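Local coordinates for packaging protein UL32 (Human herpesvirus 8 type M, PDB 6XF9) that forms a pentameric ring required for herpesviral genome packaging and probably helps bring new capsids to nuclear replication compartments for DNA cleavage and packaging, at residues P37-S49 and F153-G165. Sequence-based numbering, arbitrary orientation.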
ATOM      1  N   PRO D  37      20.070 -10.554  39.872  1.00 71.35           N
ATOM      2  CA  PRO D  37      19.382  -9.463  40.576  1.00 70.96           C
ATOM      3  C   PRO D  37      19.752  -8.075  40.075  1.00 69.97           C
ATOM      4  O   PRO D  37      18.909  -7.171  40.131  1.00 69.21           O
ATOM      5  CB  PRO D  37      19.789  -9.674  42.036  1.00 72.47           C
ATOM      6  CG  PRO D  37      21.002 -10.527  41.978  1.00 73.63           C
ATOM      7  CD  PRO D  37      20.844 -11.406  40.785  1.00 73.07           C
ATOM      8  N   ILE D  38      20.977  -7.863  39.594  1.00 82.75           N
ATOM      9  CA  ILE D  38      21.331  -6.559  39.034  1.00 81.64           C
ATOM     10  C   ILE D  38      20.575  -6.309  37.733  1.00 79.84           C
ATOM     11  O   ILE D  38      19.930  -5.268  37.562  1.00 79.06           O
ATOM     12  CB  ILE D  38      22.856  -6.449  38.853  1.00 82.18           C
ATOM     13  CG1 ILE D  38      23.511  -6.281  40.228  1.00 83.45           C
ATOM     14  CG2 ILE D  38      23.228  -5.316  37.887  1.00 80.62           C
ATOM     15  CD1 ILE D  38      25.016  -6.321  40.216  1.00 84.18           C
ATOM     16  N   MET D  39      20.642  -7.248  36.791  1.00 82.56           N
ATOM     17  CA  MET D  39      19.911  -7.060  35.543  1.00 80.31           C
ATOM     18  C   MET D  39      18.405  -6.961  35.771  1.00 80.19           C
ATOM     19  O   MET D  39      17.712  -6.242  35.036  1.00 78.46           O
ATOM     20  CB  MET D  39      20.218  -8.201  34.580  1.00 79.70           C
ATOM     21  CG  MET D  39      21.691  -8.351  34.257  1.00 80.03           C
ATOM     22  SD  MET D  39      22.336  -6.893  33.418  1.00 77.81           S
ATOM     23  CE  MET D  39      21.544  -7.093  31.816  1.00 74.54           C
ATOM     24  N   THR D  40      17.874  -7.674  36.772  1.00 53.77           N
ATOM     25  CA  THR D  40      16.434  -7.636  37.011  1.00 53.44           C
ATOM     26  C   THR D  40      16.001  -6.261  37.495  1.00 53.10           C
ATOM     27  O   THR D  40      14.903  -5.792  37.170  1.00 51.97           O
ATOM     28  CB  THR D  40      16.027  -8.707  38.026  1.00 55.05           C
ATOM     29  OG1 THR D  40      16.489 -10.001  37.600  1.00 55.49           O
ATOM     30  CG2 THR D  40      14.510  -8.756  38.132  1.00 54.55           C
ATOM     31  N   GLN D  41      16.846  -5.615  38.302  1.00 77.50           N
ATOM     32  CA  GLN D  41      16.518  -4.295  38.834  1.00 76.73           C
ATOM     33  C   GLN D  41      16.661  -3.210  37.776  1.00 75.22           C
ATOM     34  O   GLN D  41      15.799  -2.329  37.670  1.00 73.43           O
ATOM     35  CB  GLN D  41      17.406  -3.977  40.041  1.00 77.48           C
ATOM     36  CG  GLN D  41      16.887  -2.847  40.904  1.00 75.91           C
ATOM     37  CD  GLN D  41      17.914  -2.346  41.912  1.00 76.14           C
ATOM     38  OE1 GLN D  41      18.396  -3.110  42.752  1.00 77.85           O
ATOM     39  NE2 GLN D  41      18.256  -1.059  41.831  1.00 74.01           N
ATOM     40  N   ILE D  42      17.744  -3.239  36.993  1.00 56.55           N
ATOM     41  CA  ILE D  42      17.894  -2.260  35.920  1.00 53.59           C
ATOM     42  C   ILE D  42      16.721  -2.374  34.958  1.00 51.48           C
ATOM     43  O   ILE D  42      16.128  -1.373  34.547  1.00 48.59           O
ATOM     44  CB  ILE D  42      19.239  -2.456  35.201  1.00 52.38           C
ATOM     45  CG1 ILE D  42      20.395  -2.107  36.132  1.00 54.55           C
ATOM     46  CG2 ILE D  42      19.302  -1.601  33.944  1.00 47.92           C
ATOM     47  CD1 ILE D  42      21.747  -2.378  35.528  1.00 54.07           C
ATOM     48  N   HIS D  43      16.373  -3.603  34.580  1.00 68.47           N
ATOM     49  CA  HIS D  43      15.226  -3.800  33.704  1.00 66.99           C
ATOM     50  C   HIS D  43      13.950  -3.273  34.354  1.00 68.21           C
ATOM     51  O   HIS D  43      13.031  -2.813  33.659  1.00 66.74           O
ATOM     52  CB  HIS D  43      15.084  -5.282  33.351  1.00 67.49           C
ATOM     53  CG  HIS D  43      14.012  -5.554  32.347  1.00 66.07           C
ATOM     54  ND1 HIS D  43      14.297  -5.844  31.028  1.00 64.03           N
ATOM     55  CD2 HIS D  43      12.660  -5.550  32.453  1.00 66.37           C
ATOM     56  CE1 HIS D  43      13.166  -6.011  30.363  1.00 63.41           C
ATOM     57  NE2 HIS D  43      12.158  -5.836  31.204  1.00 64.89           N
ATOM     58  N   GLN D  44      13.875  -3.347  35.687  1.00 74.68           N
ATOM     59  CA  GLN D  44      12.736  -2.796  36.413  1.00 73.94           C
ATOM     60  C   GLN D  44      12.738  -1.277  36.409  1.00 71.42           C
ATOM     61  O   GLN D  44      11.669  -0.655  36.387  1.00 70.31           O
ATOM     62  CB  GLN D  44      12.716  -3.322  37.841  1.00 75.32           C
ATOM     63  CG  GLN D  44      11.430  -3.000  38.573  1.00 74.81           C
ATOM     64  CD  GLN D  44      11.452  -3.491  40.005  1.00 76.31           C
ATOM     65  OE1 GLN D  44      12.498  -3.470  40.682  1.00 76.75           O
ATOM     66  NE2 GLN D  44      10.285  -3.940  40.486  1.00 76.84           N
ATOM     67  N   SER D  45      13.915  -0.658  36.458  1.00 61.44           N
ATOM     68  CA  SER D  45      13.966   0.798  36.416  1.00 57.85           C
ATOM     69  C   SER D  45      13.491   1.345  35.078  1.00 55.61           C
ATOM     70  O   SER D  45      12.989   2.475  35.024  1.00 53.72           O
ATOM     71  CB  SER D  45      15.381   1.291  36.699  1.00 57.04           C
ATOM     72  OG  SER D  45      15.807   0.908  38.003  1.00 59.49           O
ATOM     73  N   LEU D  46      13.614   0.561  33.999  1.00 50.24           N
ATOM     74  CA  LEU D  46      13.231   0.978  32.653  1.00 47.80           C
ATOM     75  C   LEU D  46      11.799   0.602  32.311  1.00 49.20           C
ATOM     76  O   LEU D  46      11.441   0.545  31.129  1.00 48.23           O
ATOM     77  CB  LEU D  46      14.209   0.397  31.631  1.00 46.84           C
ATOM     78  CG  LEU D  46      15.585   1.036  31.841  1.00 45.40           C
ATOM     79  CD1 LEU D  46      16.700   0.184  31.286  1.00 45.70           C
ATOM     80  CD2 LEU D  46      15.614   2.400  31.189  1.00 42.47           C
ATOM     81  N   GLN D  47      10.973   0.347  33.314  1.00 65.56           N
ATOM     82  CA  GLN D  47       9.605   0.223  32.834  1.00 66.29           C
ATOM     83  C   GLN D  47       8.820   1.511  33.074  1.00 65.27           C
ATOM     84  O   GLN D  47       9.039   2.203  34.081  1.00 64.75           O
ATOM     85  CB  GLN D  47       8.908  -0.966  33.491  1.00 68.54           C
ATOM     86  CG  GLN D  47       9.419  -2.279  32.897  1.00 69.68           C
ATOM     87  CD  GLN D  47       9.151  -3.498  33.752  1.00 71.34           C
ATOM     88  OE1 GLN D  47       8.728  -3.394  34.916  1.00 71.96           O
ATOM     89  NE2 GLN D  47       9.371  -4.679  33.162  1.00 71.32           N
ATOM     90  N   PRO D  48       7.980   1.891  32.108  1.00 60.15           N
ATOM     91  CA  PRO D  48       7.437   3.261  32.088  1.00 59.37           C
ATOM     92  C   PRO D  48       6.615   3.658  33.315  1.00 60.25           C
ATOM     93  O   PRO D  48       6.440   4.864  33.564  1.00 59.69           O
ATOM     94  CB  PRO D  48       6.593   3.271  30.808  1.00 59.50           C
ATOM     95  CG  PRO D  48       7.314   2.304  29.916  1.00 59.22           C
ATOM     96  CD  PRO D  48       7.803   1.208  30.820  1.00 60.42           C
ATOM     97  N   SER D  49       6.067   2.702  34.060  1.00 64.28           N
ATOM     98  CA  SER D  49       5.235   3.000  35.218  1.00 64.95           C
ATOM     99  C   SER D  49       5.901   2.680  36.555  1.00 65.33           C
ATOM    100  O   SER D  49       5.235   2.768  37.595  1.00 65.99           O
ATOM    101  CB  SER D  49       3.924   2.232  35.085  1.00 66.03           C
ATOM    102  OG  SER D  49       4.210   0.841  34.876  1.00 66.67           O
ATOM    103  N   PHE D 153       8.014   7.534  27.711  1.00 46.19           N
ATOM    104  CA  PHE D 153       7.639   6.164  27.384  1.00 46.63           C
ATOM    105  C   PHE D 153       8.532   5.604  26.277  1.00 45.22           C
ATOM    106  O   PHE D 153       9.185   4.568  26.446  1.00 44.39           O
ATOM    107  CB  PHE D 153       6.164   6.142  26.973  1.00 48.01           C
ATOM    108  CG  PHE D 153       5.645   4.777  26.621  1.00 47.97           C
ATOM    109  CD1 PHE D 153       5.286   3.876  27.623  1.00 48.57           C
ATOM    110  CD2 PHE D 153       5.503   4.395  25.286  1.00 47.11           C
ATOM    111  CE1 PHE D 153       4.812   2.620  27.309  1.00 48.36           C
ATOM    112  CE2 PHE D 153       5.024   3.153  24.961  1.00 46.91           C
ATOM    113  CZ  PHE D 153       4.674   2.257  25.973  1.00 47.66           C
ATOM    114  N   LEU D 154       8.577   6.300  25.131  1.00 48.42           N
ATOM    115  CA  LEU D 154       9.407   5.872  24.006  1.00 46.85           C
ATOM    116  C   LEU D 154      10.875   5.736  24.403  1.00 45.39           C
ATOM    117  O   LEU D 154      11.561   4.793  23.984  1.00 44.75           O
ATOM    118  CB  LEU D 154       9.261   6.864  22.854  1.00 46.80           C
ATOM    119  CG  LEU D 154       7.892   6.888  22.177  1.00 47.65           C
ATOM    120  CD1 LEU D 154       7.835   7.920  21.108  1.00 47.63           C
ATOM    121  CD2 LEU D 154       7.667   5.542  21.554  1.00 47.51           C
ATOM    122  N   LYS D 155      11.398   6.684  25.177  1.00 48.80           N
ATOM    123  CA  LYS D 155      12.796   6.586  25.575  1.00 47.02           C
ATOM    124  C   LYS D 155      13.031   5.336  26.395  1.00 46.98           C
ATOM    125  O   LYS D 155      13.914   4.538  26.072  1.00 46.72           O
ATOM    126  CB  LYS D 155      13.218   7.846  26.328  1.00 46.78           C
ATOM    127  CG  LYS D 155      13.663   8.956  25.397  1.00 46.55           C
ATOM    128  CD  LYS D 155      14.094  10.177  26.126  1.00 46.52           C
ATOM    129  CE  LYS D 155      12.917  11.072  26.380  1.00 48.30           C
ATOM    130  NZ  LYS D 155      13.335  12.273  27.161  1.00 48.60           N
ATOM    131  N   SER D 156      12.218   5.118  27.433  1.00 44.21           N
ATOM    132  CA  SER D 156      12.377   3.934  28.276  1.00 44.77           C
ATOM    133  C   SER D 156      12.356   2.652  27.450  1.00 45.44           C
ATOM    134  O   SER D 156      13.207   1.769  27.625  1.00 45.56           O
ATOM    135  CB  SER D 156      11.248   3.879  29.315  1.00 46.42           C
ATOM    136  OG  SER D 156      11.262   4.983  30.193  1.00 46.05           O
ATOM    137  N   GLU D 157      11.388   2.533  26.532  1.00 69.96           N
ATOM    138  CA  GLU D 157      11.251   1.304  25.751  1.00 70.27           C
ATOM    139  C   GLU D 157      12.515   1.025  24.955  1.00 69.02           C
ATOM    140  O   GLU D 157      13.077  -0.077  25.027  1.00 69.43           O
ATOM    141  CB  GLU D 157      10.040   1.388  24.822  1.00 70.76           C
ATOM    142  CG  GLU D 157       8.741   1.445  25.589  1.00 72.59           C
ATOM    143  CD  GLU D 157       8.482   0.151  26.358  1.00 73.97           C
ATOM    144  OE1 GLU D 157       8.300  -0.906  25.690  1.00 74.12           O
ATOM    145  OE2 GLU D 157       8.476   0.194  27.620  1.00 74.79           O
ATOM    146  N   PHE D 158      12.999   2.018  24.204  1.00 47.80           N
ATOM    147  CA  PHE D 158      14.164   1.733  23.373  1.00 46.75           C
ATOM    148  C   PHE D 158      15.450   1.627  24.179  1.00 46.34           C
ATOM    149  O   PHE D 158      16.398   0.999  23.718  1.00 46.34           O
ATOM    150  CB  PHE D 158      14.309   2.766  22.280  1.00 45.83           C
ATOM    151  CG  PHE D 158      13.409   2.524  21.128  1.00 46.21           C
ATOM    152  CD1 PHE D 158      12.046   2.709  21.257  1.00 47.34           C
ATOM    153  CD2 PHE D 158      13.925   2.075  19.910  1.00 45.61           C
ATOM    154  CE1 PHE D 158      11.192   2.481  20.170  1.00 47.82           C
ATOM    155  CE2 PHE D 158      13.092   1.844  18.823  1.00 45.94           C
ATOM    156  CZ  PHE D 158      11.719   2.049  18.953  1.00 47.05           C
ATOM    157  N   ILE D 159      15.559   2.276  25.333  1.00 46.52           N
ATOM    158  CA  ILE D 159      16.727   1.985  26.153  1.00 46.88           C
ATOM    159  C   ILE D 159      16.628   0.576  26.707  1.00 48.51           C
ATOM    160  O   ILE D 159      17.623  -0.156  26.746  1.00 49.28           O
ATOM    161  CB  ILE D 159      16.926   3.033  27.255  1.00 46.67           C
ATOM    162  CG1 ILE D 159      17.324   4.351  26.601  1.00 45.32           C
ATOM    163  CG2 ILE D 159      18.027   2.580  28.194  1.00 47.69           C
ATOM    164  CD1 ILE D 159      17.209   5.513  27.485  1.00 45.11           C
ATOM    165  N   ARG D 160      15.427   0.170  27.141  1.00 53.86           N
ATOM    166  CA  ARG D 160      15.234  -1.197  27.621  1.00 55.56           C
ATOM    167  C   ARG D 160      15.553  -2.219  26.525  1.00 55.43           C
ATOM    168  O   ARG D 160      16.057  -3.308  26.820  1.00 56.69           O
ATOM    169  CB  ARG D 160      13.803  -1.381  28.132  1.00 56.56           C
ATOM    170  CG  ARG D 160      13.698  -2.522  29.124  1.00 58.91           C
ATOM    171  CD  ARG D 160      12.322  -2.647  29.794  1.00 60.40           C
ATOM    172  NE  ARG D 160      11.298  -3.076  28.850  1.00 59.94           N
ATOM    173  CZ  ARG D 160      10.298  -2.315  28.425  1.00 59.59           C
ATOM    174  NH1 ARG D 160      10.161  -1.073  28.880  1.00 59.34           N
ATOM    175  NH2 ARG D 160       9.424  -2.804  27.548  1.00 59.52           N
ATOM    176  N   GLY D 161      15.255  -1.894  25.264  1.00 59.01           N
ATOM    177  CA  GLY D 161      15.677  -2.752  24.165  1.00 58.55           C
ATOM    178  C   GLY D 161      17.183  -2.942  24.113  1.00 58.52           C
ATOM    179  O   GLY D 161      17.676  -4.050  23.914  1.00 59.48           O
ATOM    180  N   MET D 162      17.942  -1.857  24.276  1.00 62.73           N
ATOM    181  CA  MET D 162      19.401  -1.971  24.274  1.00 62.94           C
ATOM    182  C   MET D 162      19.914  -2.853  25.406  1.00 65.05           C
ATOM    183  O   MET D 162      20.985  -3.462  25.284  1.00 65.82           O
ATOM    184  CB  MET D 162      20.028  -0.587  24.371  1.00 61.97           C
ATOM    185  CG  MET D 162      19.816   0.228  23.141  1.00 60.43           C
ATOM    186  SD  MET D 162      20.793   1.731  23.215  1.00 59.90           S
ATOM    187  CE  MET D 162      19.655   2.831  24.072  1.00 59.35           C
ATOM    188  N   LEU D 163      19.185  -2.915  26.517  1.00 60.99           N
ATOM    189  CA  LEU D 163      19.591  -3.780  27.619  1.00 63.22           C
ATOM    190  C   LEU D 163      19.323  -5.251  27.296  1.00 64.16           C
ATOM    191  O   LEU D 163      20.203  -6.104  27.463  1.00 65.46           O
ATOM    192  CB  LEU D 163      18.863  -3.355  28.898  1.00 64.05           C
ATOM    193  CG  LEU D 163      19.220  -4.213  30.100  1.00 67.01           C
ATOM    194  CD1 LEU D 163      20.655  -3.936  30.527  1.00 68.11           C
ATOM    195  CD2 LEU D 163      18.246  -3.990  31.251  1.00 68.25           C
ATOM    196  N   THR D 164      18.119  -5.569  26.802  1.00 68.49           N
ATOM    197  CA  THR D 164      17.719  -6.964  26.638  1.00 69.26           C
ATOM    198  C   THR D 164      18.082  -7.524  25.269  1.00 68.31           C
ATOM    199  O   THR D 164      18.183  -8.755  25.128  1.00 69.21           O
ATOM    200  CB  THR D 164      16.206  -7.138  26.876  1.00 69.50           C
ATOM    201  OG1 THR D 164      15.455  -6.427  25.877  1.00 67.96           O
ATOM    202  CG2 THR D 164      15.820  -6.643  28.275  1.00 70.73           C
ATOM    203  N   GLY D 165      18.252  -6.657  24.259  1.00 68.35           N
ATOM    204  CA  GLY D 165      18.687  -7.044  22.932  1.00 66.69           C
ATOM    205  C   GLY D 165      17.640  -6.895  21.852  1.00 65.20           C
ATOM    206  O   GLY D 165      17.998  -6.790  20.672  1.00 63.73           O
TER
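Near-antiparallel helix pairing, with an arginine of one helix bonding to the carbonyl just past the end of the other, joins helix 37-45 and its following turn to helix 145-164; the axes of the segments 37-45 and 153-164 run at 161° and come within 10.1 Å. Arg160 and His43 meet near the C-terminal end of helix 37-45. The arginine's CG stands anti to its own backbone N (chi1 -157°), which carries the aliphatic chain over one face of the imidazole, CD lying 3.7 Å from the ring centroid in a CH-pi contact. Thr164 CG2 comes in the ring plane at the edge. A bend about CG-CD, at the ring face itself, turns the guanidinium toward Leu46, and NH1 donates to Leu46 O, 3.1 Å away and in the guanidinium plane, while Glu157, one turn earlier on the same helix, takes Arg160 NH2 on OE1 at 2.9 Å. Bonded to different nitrogens, these two oxygens together limit the guanidinium's rotation. On the apolar side, Leu163 sends CD1 to Met39 CE and CD2 to Ile42 CG2, and Leu46 lays its methyls across Ile159 CG2, with Ile125 and Leu129 of helix 124-133 also touching Leu46. The turn then leads toward the zinc ligand Cys52. Within it Pro48, also packed on Leu465 of a neighbouring subunit, sets CG 3.4 Å from Phe153 CD1.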